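Local coordinates for protein acetate CoA-transferase subunit beta (Escherichia coli DH5[alpha], PDB 5DBN) that transfers coenzyme A between acyl-CoA thioesters and short-chain carboxylates, activating acetoacetate and other short-chain fatty acids through a covalent enzyme-CoA intermediate, at residues 106-111 against 160-165; 99-104 against 154-159. All coordinates share one frame; numbering follows the deposited sequence.

Contact 1: 106-111 against 160-165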
loop_
_atom_site.group_PDB
_atom_site.type_symbol
_atom_site.label_atom_id
_atom_site.label_comp_id
_atom_site.label_asym_id
_atom_site.label_seq_id
_atom_site.Cartn_x
_atom_site.Cartn_y
_atom_site.Cartn_z
ATOM N N GLU B 106 22.156 21.965 -14.396
ATOM C CA GLU B 106 20.982 21.215 -14.833
ATOM C C GLU B 106 20.166 20.722 -13.640
ATOM O O GLU B 106 19.289 19.871 -13.789
ATOM C CB GLU B 106 21.399 20.034 -15.712
ATOM C CG GLU B 106 22.135 20.444 -16.979
ATOM C CD GLU B 106 21.274 21.279 -17.913
ATOM O OE1 GLU B 106 20.056 21.015 -17.996
ATOM O OE2 GLU B 106 21.814 22.203 -18.559
ATOM N N ALA B 107 20.470 21.261 -12.464
ATOM C CA ALA B 107 19.761 20.936 -11.228
ATOM C C ALA B 107 19.895 19.465 -10.835
ATOM O O ALA B 107 19.110 18.962 -10.030
ATOM C CB ALA B 107 18.282 21.315 -11.354
ATOM N N ASN B 108 20.899 18.782 -11.378
ATOM C CA ASN B 108 21.177 17.408 -10.974
ATOM C C ASN B 108 21.800 17.393 -9.583
ATOM O O ASN B 108 22.393 18.383 -9.155
ATOM C CB ASN B 108 22.103 16.715 -11.974
ATOM C CG ASN B 108 21.558 16.735 -13.389
ATOM O OD1 ASN B 108 20.351 16.640 -13.603
ATOM N ND2 ASN B 108 22.450 16.857 -14.366
ATOM N N LEU B 109 21.656 16.272 -8.879
ATOM C CA LEU B 109 22.179 16.139 -7.522
ATOM C C LEU B 109 22.963 14.846 -7.349
ATOM O O LEU B 109 22.583 13.800 -7.871
ATOM C CB LEU B 109 21.044 16.185 -6.499
ATOM C CG LEU B 109 21.443 15.999 -5.031
ATOM C CD1 LEU B 109 22.297 17.161 -4.542
ATOM C CD2 LEU B 109 20.218 15.818 -4.157
ATOM N N ALA B 110 24.062 14.942 -6.610
ATOM C CA ALA B 110 24.825 13.781 -6.175
ATOM C C ALA B 110 25.145 13.945 -4.693
ATOM O O ALA B 110 25.788 14.922 -4.304
ATOM C CB ALA B 110 26.097 13.633 -6.992
ATOM N N ASN B 111 24.681 13.014 -3.863
ATOM C CA ASN B 111 24.887 13.133 -2.420
ATOM C C ASN B 111 24.765 11.809 -1.673
ATOM O O ASN B 111 24.417 11.793 -0.491
ATOM C CB ASN B 111 23.898 14.147 -1.828
ATOM C CG ASN B 111 22.494 13.580 -1.649
ATOM O OD1 ASN B 111 22.073 12.674 -2.363
ATOM N ND2 ASN B 111 21.762 14.130 -0.690
ATOM N N ALA B 160 19.748 12.082 -8.268
ATOM C CA ALA B 160 18.629 12.306 -9.171
ATOM C C ALA B 160 19.012 13.349 -10.210
ATOM O O ALA B 160 20.033 14.021 -10.073
ATOM C CB ALA B 160 17.404 12.752 -8.402
ATOM N N GLN B 161 18.191 13.475 -11.247
ATOM C CA GLN B 161 18.420 14.467 -12.289
ATOM C C GLN B 161 17.316 15.518 -12.277
ATOM O O GLN B 161 16.138 15.193 -12.109
ATOM C CB GLN B 161 18.499 13.797 -13.664
ATOM C CG GLN B 161 17.252 13.027 -14.060
ATOM C CD GLN B 161 17.362 12.418 -15.445
ATOM O OE1 GLN B 161 18.432 12.424 -16.053
ATOM N NE2 GLN B 161 16.252 11.894 -15.953
ATOM N N HIS B 162 17.712 16.778 -12.442
ATOM C CA HIS B 162 16.774 17.895 -12.556
ATOM C C HIS B 162 15.802 17.988 -11.381
ATOM O O HIS B 162 14.611 18.229 -11.579
ATOM C CB HIS B 162 15.981 17.770 -13.860
ATOM C CG HIS B 162 16.815 17.365 -15.037
ATOM N ND1 HIS B 162 17.820 18.159 -15.548
ATOM C CD2 HIS B 162 16.782 16.255 -15.810
ATOM C CE1 HIS B 162 18.376 17.549 -16.580
ATOM N NE2 HIS B 162 17.765 16.393 -16.762
ATOM N N ALA B 163 16.314 17.811 -10.166
ATOM C CA ALA B 163 15.466 17.702 -8.978
ATOM C C ALA B 163 15.610 18.874 -8.004
ATOM O O ALA B 163 14.698 19.145 -7.222
ATOM C CB ALA B 163 15.769 16.398 -8.259
ATOM N N VAL B 164 16.748 19.563 -8.041
ATOM C CA VAL B 164 17.030 20.626 -7.074
ATOM C C VAL B 164 16.296 21.927 -7.399
ATOM O O VAL B 164 16.321 22.398 -8.537
ATOM C CB VAL B 164 18.546 20.915 -6.989
ATOM C CG1 VAL B 164 18.837 21.987 -5.946
ATOM C CG2 VAL B 164 19.313 19.645 -6.664
ATOM N N HIS B 165 15.653 22.504 -6.386
ATOM C CA HIS B 165 14.955 23.784 -6.525
ATOM C C HIS B 165 15.757 24.932 -5.923
ATOM O O HIS B 165 15.768 26.040 -6.459
ATOM C CB HIS B 165 13.579 23.729 -5.856
ATOM C CG HIS B 165 12.618 22.795 -6.521
ATOM N ND1 HIS B 165 12.196 21.620 -5.936
ATOM C CD2 HIS B 165 11.994 22.863 -7.719
ATOM C CE1 HIS B 165 11.354 21.004 -6.746
ATOM N NE2 HIS B 165 11.214 21.738 -7.836
#
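Asn108 and His162 illustrate how a side-chain amide can carry on where a beta bridge ends. Leu109 and Ala160 form a single antiparallel, hydrogen-bonded pair: Leu109 N donates to Ala160 O over 3.0 Å, and Ala160 N returns a weak bond to Leu109 O. Next to this bridge, Asn108 takes over. Its CG is set beside its own backbone N (chi1 -56°), which directs the amide toward the 160-165 loop. CB passes Ala160 O at 3.9 Å, CG approaches the backbone near Gln161 CA, and OD1 accepts a bond from His162 N at 2.9 Å, with the donor in the carbonyl plane; ND2 is hydrogen-bonded to a residue adjoining the segments. The same OD1 also lies over one face of the His162 imidazole, 3.5 Å above it and offset toward the rim. The ring has a second attachment, since His162 ND1 donates to Glu106 O at 2.9 Å, although that oxygen is tilted 27° from the ring plane. One residue on from Glu106, Ala107 O accepts two backbone N-H groups: Val164 N comes in nearly straight on a lone pair at 3.1 Å, while Ala163 N sits above the carbonyl plane. On the buried side Val164 CG2 packs against Leu109 CB, and Phe176 of strand 172-177 touches both Ala107 and Val164. Because ND1 is the donor, this arrangement calls for a proton there, and the nearby Glu106 carboxylate would probably favour a positively charged ring.

Contact 2: 99-104 against 154-159; sequences GGLQVD and CTMPLT
With CG beside its backbone N (chi1 -66°) and the chain extended beyond it (chi2 -176°), Gln102 stretches straight from strand 102-104 into the bend of 154-159, whereas Asp104 reaches the same loop with CG tucked between its backbone N and carbonyl carbon (chi1 59°). The strand belongs to a small three-stranded mixed sheet, flanked by 109-110 and 150-151, and it begins with a classic beta bulge: Leu101 and Gln102 both face Ala110. Two successive side chains, Leu101 and Gln102, accordingly both meet the loop.

Gln102 OE1 is the main acceptor. Thr155 N reaches it in the amide carbonyl plane at 3.0 Å, and Met156 N comes from above that plane at 3.2 Å in the straighter of the two bonds. One buried glutamine oxygen thus satisfies two consecutive loop amides and fixes the path of the chain as it turns. Around the amide, Met156 crosses the glutamine chain at about a right angle: its CG lies 3.8 Å from Gln102 CD, its SD rests 3.9 Å from Leu101 CB, and its CE lies 3.8 Å from Gln102 NE2. The Leu101 side chain also lies about 4 Å from a bound diethylene glycol, probably from the crystallisation liquor. Cys154 packs against the strand, with SG 3.9 Å from Gln102 CB.

At the far end both oxygens of Asp104 are engaged. OD1 accepts the backbone N of Asn108 across the turn that follows, and more weakly that of Glu106, so it braces the turn between strands 102-104 and 109-110. OD2, which has a further hydrogen-bond partner outside the two segments, accepts Cys154 N at 3.0 Å on the anti lone pair, directed away from OD1.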
loop_
_atom_site.group_PDB
_atom_site.type_symbol
_atom_site.label_atom_id
_atom_site.label_comp_id
_atom_site.label_asym_id
_atom_site.label_seq_id
_atom_site.Cartn_x
_atom_site.Cartn_y
_atom_site.Cartn_z
ATOM N N GLY B 99 21.786 17.309 2.421
ATOM C CA GLY B 99 23.157 17.696 2.161
ATOM C C GLY B 99 23.493 17.431 0.710
ATOM O O GLY B 99 22.658 16.933 -0.049
ATOM N N GLY B 100 24.717 17.761 0.315
ATOM C CA GLY B 100 25.132 17.561 -1.058
ATOM C C GLY B 100 26.628 17.417 -1.225
ATOM O O GLY B 100 27.413 18.021 -0.494
ATOM N N LEU B 101 27.016 16.588 -2.189
ATOM C CA LEU B 101 28.407 16.476 -2.599
ATOM C C LEU B 101 28.609 17.347 -3.826
ATOM O O LEU B 101 29.622 18.031 -3.953
ATOM C CB LEU B 101 28.780 15.026 -2.912
ATOM C CG LEU B 101 28.633 14.018 -1.773
ATOM C CD1 LEU B 101 28.599 12.601 -2.318
ATOM C CD2 LEU B 101 29.774 14.185 -0.778
ATOM N N GLN B 102 27.622 17.324 -4.718
ATOM C CA GLN B 102 27.675 18.106 -5.946
ATOM C C GLN B 102 26.283 18.486 -6.450
ATOM O O GLN B 102 25.324 17.724 -6.310
ATOM C CB GLN B 102 28.428 17.336 -7.035
ATOM C CG GLN B 102 29.902 17.130 -6.731
ATOM C CD GLN B 102 30.660 16.461 -7.856
ATOM O OE1 GLN B 102 30.072 15.861 -8.756
ATOM N NE2 GLN B 102 31.983 16.569 -7.809
ATOM N N VAL B 103 26.197 19.677 -7.036
ATOM C CA VAL B 103 24.997 20.149 -7.718
ATOM C C VAL B 103 25.455 20.856 -8.988
ATOM O O VAL B 103 26.536 21.443 -9.002
ATOM C CB VAL B 103 24.168 21.110 -6.833
ATOM C CG1 VAL B 103 22.922 21.589 -7.570
ATOM C CG2 VAL B 103 23.785 20.437 -5.525
ATOM N N ASP B 104 24.658 20.795 -10.054
ATOM C CA ASP B 104 25.039 21.460 -11.300
ATOM C C ASP B 104 23.928 22.303 -11.922
ATOM O O ASP B 104 22.798 22.340 -11.429
ATOM C CB ASP B 104 25.543 20.430 -12.322
ATOM C CG ASP B 104 24.513 19.362 -12.657
ATOM O OD1 ASP B 104 23.295 19.624 -12.561
ATOM O OD2 ASP B 104 24.932 18.248 -13.037
ATOM N N CYS B 154 27.663 17.148 -12.775
ATOM C CA CYS B 154 28.152 16.311 -11.688
ATOM C C CYS B 154 29.052 15.215 -12.248
ATOM O O CYS B 154 28.729 14.603 -13.265
ATOM C CB CYS B 154 26.986 15.694 -10.915
ATOM S SG CYS B 154 25.981 16.883 -9.993
ATOM N N THR B 155 30.183 14.978 -11.588
ATOM C CA THR B 155 31.098 13.921 -12.005
ATOM C C THR B 155 30.861 12.680 -11.151
ATOM O O THR B 155 31.192 11.566 -11.553
ATOM C CB THR B 155 32.578 14.365 -11.903
ATOM O OG1 THR B 155 33.428 13.357 -12.466
ATOM C CG2 THR B 155 32.976 14.619 -10.461
ATOM N N MET B 156 30.283 12.883 -9.970
ATOM C CA MET B 156 29.950 11.781 -9.077
ATOM C C MET B 156 28.580 11.208 -9.441
ATOM O O MET B 156 27.781 11.884 -10.091
ATOM C CB MET B 156 29.961 12.245 -7.620
ATOM C CG MET B 156 31.293 12.809 -7.157
ATOM S SD MET B 156 31.264 13.285 -5.415
ATOM C CE MET B 156 32.906 13.969 -5.220
ATOM N N PRO B 157 28.303 9.961 -9.023
ATOM C CA PRO B 157 27.013 9.328 -9.328
ATOM C C PRO B 157 25.818 10.131 -8.819
ATOM O O PRO B 157 25.783 10.534 -7.654
ATOM C CB PRO B 157 27.108 7.976 -8.612
ATOM C CG PRO B 157 28.567 7.709 -8.496
ATOM C CD PRO B 157 29.204 9.046 -8.300
ATOM N N LEU B 158 24.847 10.359 -9.695
ATOM C CA LEU B 158 23.698 11.187 -9.360
ATOM C C LEU B 158 22.775 10.521 -8.347
ATOM O O LEU B 158 22.608 9.303 -8.343
ATOM C CB LEU B 158 22.894 11.521 -10.617
ATOM C CG LEU B 158 23.602 12.296 -11.726
ATOM C CD1 LEU B 158 22.635 12.576 -12.864
ATOM C CD2 LEU B 158 24.186 13.590 -11.199
ATOM N N THR B 159 22.200 11.341 -7.476
ATOM C CA THR B 159 21.091 10.926 -6.634
ATOM C C THR B 159 19.814 11.031 -7.458
ATOM O O THR B 159 18.917 10.192 -7.363
ATOM C CB THR B 159 20.980 11.797 -5.370
ATOM O OG1 THR B 159 22.198 11.713 -4.624
ATOM C CG2 THR B 159 19.817 11.350 -4.498
#

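Overall arrangement
The two contacts have centres about 7 Å apart and are successive parts of one docking: the hairpin of strands 102-104 and 109-110 receives the loop that runs from 154 to 165. Contact 2 catches the first half of that loop along strand 102-104, and contact 1 the second half beside strand 109-110. They touch at the middle of the loop: Thr159 N with Leu109 O and Thr159 OG1 with Asn111 OD1 are probable hydrogen bonds, their short lengths doubtful, and Ala110 CB packs on Pro157 O. Asp104, through Asn108, links both. The pair lies away from the predicted active-site residue, Glu46; contact 1 also packs on strands 135-138 and 172-177.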